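PDB 4IVF: glutathione S-transferase from Lodderomyces elongisporus, which binds two glutathione molecules per subunit and, as a member of the glutathione S-transferase superfamily, probably conjugates or reduces substrates with glutathione. Local coordinates for residues F179-W184 / G202-S207; D172-A177 / D206-L211. All coordinates share one frame; numbering follows the deposited sequence.

Both contacts lie in the all-helical C-terminal part of the glutathione transferase fold, their centres about 7 Å apart, and both join the region of helix 176-185 to helix 199-209. Along the chain, 172-177 is followed, after Asp178, by 179-184, and 202-207 overlaps 206-211, with Asp206 and Ser207 common to both contacts. Contact 2 joins the turn leading into helix 176-185 to the C-terminal end of helix 199-209, whereas contact 1 packs the body of the first helix. They merge into one apolar cluster: Phe179 CE1 lies 3.9 Å from Leu208 CD2, and Leu182 also touches Leu208. Contact 1 includes Trp184 of a glutathione pocket; contact 2 lies away from the sites.

Contact 1: residues F179-W184 / G202-S207. With GSH (glutathione), chain T.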
loop_
_atom_site.group_PDB
_atom_site.type_symbol
_atom_site.label_atom_id
_atom_site.label_comp_id
_atom_site.label_asym_id
_atom_site.label_seq_id
_atom_site.Cartn_x
_atom_site.Cartn_y
_atom_site.Cartn_z
ATOM N N PHE F 179 -5.743 -1.617 -12.641
ATOM C CA PHE F 179 -5.253 -2.978 -12.770
ATOM C C PHE F 179 -5.039 -3.633 -11.416
ATOM O O PHE F 179 -5.289 -4.819 -11.259
ATOM C CB PHE F 179 -4.028 -3.028 -13.674
ATOM C CG PHE F 179 -4.335 -2.640 -15.092
ATOM C CD1 PHE F 179 -5.185 -3.420 -15.860
ATOM C CD2 PHE F 179 -3.812 -1.482 -15.644
ATOM C CE1 PHE F 179 -5.495 -3.072 -17.164
ATOM C CE2 PHE F 179 -4.116 -1.119 -16.937
ATOM C CZ PHE F 179 -4.967 -1.918 -17.707
ATOM N N ALA F 180 -4.629 -2.843 -10.432
ATOM C CA ALA F 180 -4.518 -3.312 -9.049
ATOM C C ALA F 180 -5.855 -3.784 -8.500
ATOM O O ALA F 180 -5.950 -4.877 -7.934
ATOM C CB ALA F 180 -3.937 -2.216 -8.151
ATOM N N LEU F 181 -6.884 -2.952 -8.646
ATOM C CA LEU F 181 -8.209 -3.292 -8.131
ATOM C C LEU F 181 -8.759 -4.549 -8.823
ATOM O O LEU F 181 -9.389 -5.412 -8.198
ATOM C CB LEU F 181 -9.174 -2.105 -8.305
ATOM C CG LEU F 181 -10.599 -2.373 -7.801
ATOM C CD1 LEU F 181 -10.596 -2.632 -6.308
ATOM C CD2 LEU F 181 -11.547 -1.237 -8.153
ATOM N N LEU F 182 -8.487 -4.648 -10.116
ATOM C CA LEU F 182 -9.010 -5.718 -10.961
ATOM C C LEU F 182 -8.621 -7.122 -10.469
ATOM O O LEU F 182 -9.421 -8.058 -10.537
ATOM C CB LEU F 182 -8.520 -5.508 -12.397
ATOM C CG LEU F 182 -9.003 -6.473 -13.472
ATOM C CD1 LEU F 182 -10.527 -6.481 -13.522
ATOM C CD2 LEU F 182 -8.405 -6.114 -14.824
ATOM N N GLY F 183 -7.392 -7.269 -9.980
ATOM C CA GLY F 183 -6.929 -8.560 -9.504
ATOM C C GLY F 183 -7.837 -9.093 -8.410
ATOM O O GLY F 183 -8.180 -10.266 -8.419
ATOM N N TRP F 184 -8.236 -8.214 -7.488
ATOM C CA TRP F 184 -9.054 -8.569 -6.331
ATOM C C TRP F 184 -10.549 -8.577 -6.601
ATOM O O TRP F 184 -11.297 -9.328 -5.959
ATOM C CB TRP F 184 -8.753 -7.636 -5.161
ATOM C CG TRP F 184 -7.519 -8.055 -4.403
ATOM C CD1 TRP F 184 -6.239 -7.633 -4.614
ATOM C CD2 TRP F 184 -7.463 -8.992 -3.324
ATOM N NE1 TRP F 184 -5.380 -8.255 -3.728
ATOM C CE2 TRP F 184 -6.109 -9.093 -2.926
ATOM C CE3 TRP F 184 -8.427 -9.749 -2.644
ATOM C CZ2 TRP F 184 -5.695 -9.920 -1.876
ATOM C CZ3 TRP F 184 -8.012 -10.583 -1.599
ATOM C CH2 TRP F 184 -6.658 -10.661 -1.231
ATOM N N GLY F 202 -19.477 -2.526 -11.976
ATOM C CA GLY F 202 -19.930 -3.578 -12.866
ATOM C C GLY F 202 -19.590 -3.336 -14.323
ATOM O O GLY F 202 -19.174 -4.252 -15.013
ATOM N N LYS F 203 -19.772 -2.107 -14.806
ATOM C CA LYS F 203 -19.453 -1.775 -16.200
ATOM C C LYS F 203 -17.945 -1.708 -16.419
ATOM O O LYS F 203 -17.419 -2.184 -17.430
ATOM C CB LYS F 203 -20.079 -0.430 -16.594
ATOM C CG LYS F 203 -21.589 -0.419 -16.713
ATOM C CD LYS F 203 -22.110 1.020 -16.734
ATOM C CE LYS F 203 -23.489 1.125 -17.377
ATOM N NZ LYS F 203 -23.517 2.052 -18.568
ATOM N N TRP F 204 -17.266 -1.082 -15.467
ATOM C CA TRP F 204 -15.816 -0.980 -15.454
ATOM C C TRP F 204 -15.202 -2.387 -15.473
ATOM O O TRP F 204 -14.318 -2.688 -16.289
ATOM C CB TRP F 204 -15.397 -0.192 -14.208
ATOM C CG TRP F 204 -13.950 -0.290 -13.797
ATOM C CD1 TRP F 204 -12.938 0.538 -14.166
ATOM C CD2 TRP F 204 -13.378 -1.245 -12.894
ATOM N NE1 TRP F 204 -11.763 0.150 -13.567
ATOM C CE2 TRP F 204 -12.006 -0.947 -12.786
ATOM C CE3 TRP F 204 -13.893 -2.339 -12.178
ATOM C CZ2 TRP F 204 -11.134 -1.698 -11.990
ATOM C CZ3 TRP F 204 -13.021 -3.092 -11.397
ATOM C CH2 TRP F 204 -11.663 -2.761 -11.304
ATOM N N TYR F 205 -15.703 -3.255 -14.599
ATOM C CA TYR F 205 -15.247 -4.644 -14.549
ATOM C C TYR F 205 -15.493 -5.381 -15.871
ATOM O O TYR F 205 -14.586 -6.018 -16.417
ATOM C CB TYR F 205 -15.929 -5.383 -13.389
ATOM C CG TYR F 205 -15.423 -6.805 -13.173
ATOM C CD1 TYR F 205 -14.168 -7.041 -12.625
ATOM C CD2 TYR F 205 -16.200 -7.898 -13.512
ATOM C CE1 TYR F 205 -13.701 -8.327 -12.423
ATOM C CE2 TYR F 205 -15.750 -9.178 -13.305
ATOM C CZ TYR F 205 -14.489 -9.389 -12.767
ATOM O OH TYR F 205 -14.031 -10.667 -12.568
ATOM N N ASP F 206 -16.716 -5.283 -16.382
ATOM C CA ASP F 206 -17.078 -5.955 -17.631
ATOM C C ASP F 206 -16.215 -5.466 -18.796
ATOM O O ASP F 206 -15.844 -6.247 -19.682
ATOM C CB ASP F 206 -18.572 -5.770 -17.971
ATOM C CG ASP F 206 -19.504 -6.419 -16.951
ATOM O OD1 ASP F 206 -19.067 -7.342 -16.223
ATOM O OD2 ASP F 206 -20.687 -6.000 -16.882
ATOM N N SER F 207 -15.915 -4.171 -18.800
ATOM C CA SER F 207 -15.079 -3.585 -19.847
ATOM C C SER F 207 -13.654 -4.143 -19.835
ATOM O O SER F 207 -13.086 -4.452 -20.889
ATOM C CB SER F 207 -15.044 -2.066 -19.713
ATOM O OG SER F 207 -16.260 -1.507 -20.166
HETATM N N1 GSH T . -0.337 -15.454 5.229
HETATM C CA1 GSH T . -1.714 -15.552 4.812
HETATM C C1 GSH T . -2.576 -15.770 5.981
HETATM O O11 GSH T . -2.084 -15.737 7.133
HETATM O O12 GSH T . -3.802 -15.970 5.839
HETATM C CB1 GSH T . -1.904 -16.625 3.735
HETATM C CG1 GSH T . -2.990 -16.244 2.797
HETATM C CD1 GSH T . -2.601 -15.088 1.873
HETATM O OE1 GSH T . -1.414 -14.829 1.622
HETATM N N2 GSH T . -3.665 -14.229 1.233
HETATM C CA2 GSH T . -3.281 -13.129 0.362
HETATM C C2 GSH T . -3.597 -11.821 1.034
HETATM O O2 GSH T . -4.546 -11.747 1.803
HETATM C CB2 GSH T . -4.045 -13.187 -0.882
HETATM S SG2 GSH T . -3.862 -14.757 -1.652
HETATM N N3 GSH T . -2.801 -10.635 0.771
HETATM C CA3 GSH T . -3.153 -9.399 1.438
HETATM C C3 GSH T . -2.855 -8.240 0.573
HETATM O O31 GSH T . -2.879 -8.339 -0.679
HETATM O O32 GSH T . -2.562 -7.140 1.118
#
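Trp204 drives the far end of its indole against helix 179-184, where Leu181 and Leu182 receive it. With CG anti to the backbone N (chi1 164°), the long ring reaches across the gap between the two short helical segments, whose axes come no closer than 11.2 Å and cross at -92°; a large aromatic residue suits so wide a crossing. The leucine and indole side chains meet at a slant, Leu181 CD2 lying 3.5 Å from Trp204 CH2. At the ring edge, near its plane, the same CH2 comes within 3.9 Å of Leu182 N. The indole nitrogen points elsewhere, donating to Asp178, which satisfies this buried nitrogen and would limit the ring's rotation. One residue further along each helix, Leu182 crosses Tyr205 at about a right angle, its CD1 3.8 Å from Tyr205 CD1. Leucine suits both places by setting a single methyl against each ring. Trp184, on the same helix, turns to glutathione instead: its CZ2 is 3.4 Å from O31 of the ligand, and NE1 donates to Asn17, itself a glutathione-binding residue. This is near-perpendicular helix packing in the C-terminal domain of the glutathione transferase fold, behind a wall of a glutathione pocket.

Contact 2: residues D172-A177 / D206-L211; sequences DRYTVA and DSLLKL
Tyr174 and Leu208 carry this contact through a CH-pi interaction. Leu208 CD2 sits over the centre of one ring face, 3.6 Å from the centroid and 14° off the ring normal. The two side chains are antiparallel neighbours: CD2 covers the ring centre while CG lies by the CE1-CZ side, 3.6 Å from Tyr174 CE1. Apolar packing adds Leu211, whose CD1 approaches the ring obliquely, 4.2 Å from Tyr174 CE2. A van der Waals contact of 3.5 Å joins Tyr174 OH to Ser207 CB. Tyrosine suits this partly exposed place, with a broad face for leucine and a hydroxyl beside Ser207. Tyr168 stacks edge-to-face on the same ring.

Polar bonds lie on either side of Tyr174 in the sequence. In the Arg173-Asp172 salt bridge NE and NH2 both reach OD1; the NH2 bond, 2.8 Å long, uses the syn lone pair. Thr175 is the N-cap of helix 176-185: its OG1, at chi1 57°, accepts a weak bond from Ala177 N at 3.4 Å, while its backbone N donates to Asp178 OD1. With Asp178 three residues on, this resembles the capping box known at the start of this helix in glutathione transferases, although the threonine arm goes to Ala177 N.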
loop_
_atom_site.group_PDB
_atom_site.type_symbol
_atom_site.label_atom_id
_atom_site.label_comp_id
_atom_site.label_asym_id
_atom_site.label_seq_id
_atom_site.Cartn_x
_atom_site.Cartn_y
_atom_site.Cartn_z
ATOM N N ASP F 172 -8.921 9.755 -18.321
ATOM C CA ASP F 172 -9.360 9.121 -19.561
ATOM C C ASP F 172 -8.585 7.853 -19.917
ATOM O O ASP F 172 -8.539 7.448 -21.070
ATOM C CB ASP F 172 -9.235 10.118 -20.716
ATOM C CG ASP F 172 -7.803 10.607 -20.920
ATOM O OD1 ASP F 172 -6.962 10.424 -20.014
ATOM O OD2 ASP F 172 -7.517 11.186 -21.991
ATOM N N ARG F 173 -7.963 7.220 -18.941
ATOM C CA ARG F 173 -7.217 6.014 -19.260
ATOM C C ARG F 173 -7.178 5.059 -18.078
ATOM O O ARG F 173 -7.288 5.478 -16.928
ATOM C CB ARG F 173 -5.796 6.369 -19.723
ATOM C CG ARG F 173 -4.856 6.809 -18.604
ATOM C CD ARG F 173 -3.740 7.722 -19.117
ATOM N NE ARG F 173 -4.309 8.937 -19.690
ATOM C CZ ARG F 173 -3.608 9.959 -20.170
ATOM N NH1 ARG F 173 -2.280 9.946 -20.144
ATOM N NH2 ARG F 173 -4.251 11.004 -20.674
ATOM N N TYR F 174 -7.042 3.770 -18.366
ATOM C CA TYR F 174 -6.731 2.806 -17.314
ATOM C C TYR F 174 -5.331 3.089 -16.804
ATOM O O TYR F 174 -4.430 3.411 -17.574
ATOM C CB TYR F 174 -6.805 1.370 -17.833
ATOM C CG TYR F 174 -8.197 0.911 -18.192
ATOM C CD1 TYR F 174 -9.198 0.853 -17.227
ATOM C CD2 TYR F 174 -8.511 0.519 -19.492
ATOM C CE1 TYR F 174 -10.478 0.424 -17.548
ATOM C CE2 TYR F 174 -9.790 0.093 -19.823
ATOM C CZ TYR F 174 -10.765 0.046 -18.843
ATOM O OH TYR F 174 -12.031 -0.386 -19.150
ATOM N N THR F 175 -5.160 3.015 -15.496
ATOM C CA THR F 175 -3.853 3.157 -14.888
ATOM C C THR F 175 -3.568 1.931 -14.017
ATOM O O THR F 175 -4.376 0.992 -13.970
ATOM C CB THR F 175 -3.795 4.411 -14.007
ATOM O OG1 THR F 175 -4.835 4.342 -13.017
ATOM C CG2 THR F 175 -3.960 5.678 -14.862
ATOM N N VAL F 176 -2.438 1.950 -13.310
ATOM C CA VAL F 176 -2.085 0.834 -12.436
ATOM C C VAL F 176 -3.120 0.700 -11.319
ATOM O O VAL F 176 -3.304 -0.375 -10.760
ATOM C CB VAL F 176 -0.656 0.980 -11.825
ATOM C CG1 VAL F 176 0.421 0.790 -12.887
ATOM C CG2 VAL F 176 -0.489 2.326 -11.138
ATOM N N ALA F 177 -3.801 1.793 -10.993
ATOM C CA ALA F 177 -4.800 1.732 -9.939
ATOM C C ALA F 177 -5.952 0.814 -10.355
ATOM O O ALA F 177 -6.408 -0.010 -9.571
ATOM C CB ALA F 177 -5.300 3.125 -9.577
ATOM N N ASP F 206 -16.716 -5.283 -16.382
ATOM C CA ASP F 206 -17.078 -5.955 -17.631
ATOM C C ASP F 206 -16.215 -5.466 -18.796
ATOM O O ASP F 206 -15.844 -6.247 -19.682
ATOM C CB ASP F 206 -18.572 -5.770 -17.971
ATOM C CG ASP F 206 -19.504 -6.419 -16.951
ATOM O OD1 ASP F 206 -19.067 -7.342 -16.223
ATOM O OD2 ASP F 206 -20.687 -6.000 -16.882
ATOM N N SER F 207 -15.915 -4.171 -18.800
ATOM C CA SER F 207 -15.079 -3.585 -19.847
ATOM C C SER F 207 -13.654 -4.143 -19.835
ATOM O O SER F 207 -13.086 -4.452 -20.889
ATOM C CB SER F 207 -15.044 -2.066 -19.713
ATOM O OG SER F 207 -16.260 -1.507 -20.166
ATOM N N LEU F 208 -13.079 -4.267 -18.645
ATOM C CA LEU F 208 -11.722 -4.795 -18.521
ATOM C C LEU F 208 -11.595 -6.266 -18.951
ATOM O O LEU F 208 -10.613 -6.648 -19.589
ATOM C CB LEU F 208 -11.189 -4.577 -17.106
ATOM C CG LEU F 208 -10.759 -3.127 -16.897
ATOM C CD1 LEU F 208 -10.802 -2.721 -15.435
ATOM C CD2 LEU F 208 -9.357 -2.945 -17.450
ATOM N N LEU F 209 -12.594 -7.085 -18.634
ATOM C CA LEU F 209 -12.514 -8.505 -18.966
ATOM C C LEU F 209 -12.661 -8.741 -20.456
ATOM O O LEU F 209 -12.424 -9.846 -20.938
ATOM C CB LEU F 209 -13.584 -9.295 -18.247
ATOM C CG LEU F 209 -13.560 -9.354 -16.730
ATOM C CD1 LEU F 209 -14.805 -10.097 -16.316
ATOM C CD2 LEU F 209 -12.329 -10.074 -16.250
ATOM N N LYS F 210 -13.053 -7.705 -21.188
ATOM C CA LYS F 210 -13.193 -7.823 -22.630
ATOM C C LYS F 210 -11.837 -7.681 -23.300
ATOM O O LYS F 210 -11.663 -8.085 -24.440
ATOM C CB LYS F 210 -14.153 -6.766 -23.180
ATOM C CG LYS F 210 -15.603 -6.966 -22.804
ATOM C CD LYS F 210 -16.477 -5.968 -23.553
ATOM C CE LYS F 210 -17.952 -6.318 -23.444
ATOM N NZ LYS F 210 -18.782 -5.449 -24.326
ATOM N N LEU F 211 -10.879 -7.108 -22.583
ATOM C CA LEU F 211 -9.535 -6.907 -23.118
ATOM C C LEU F 211 -8.774 -8.224 -23.153
ATOM O O LEU F 211 -8.679 -8.923 -22.140
ATOM C CB LEU F 211 -8.754 -5.899 -22.272
ATOM C CG LEU F 211 -9.438 -4.589 -21.878
ATOM C CD1 LEU F 211 -8.423 -3.633 -21.274
ATOM C CD2 LEU F 211 -10.149 -3.955 -23.055
#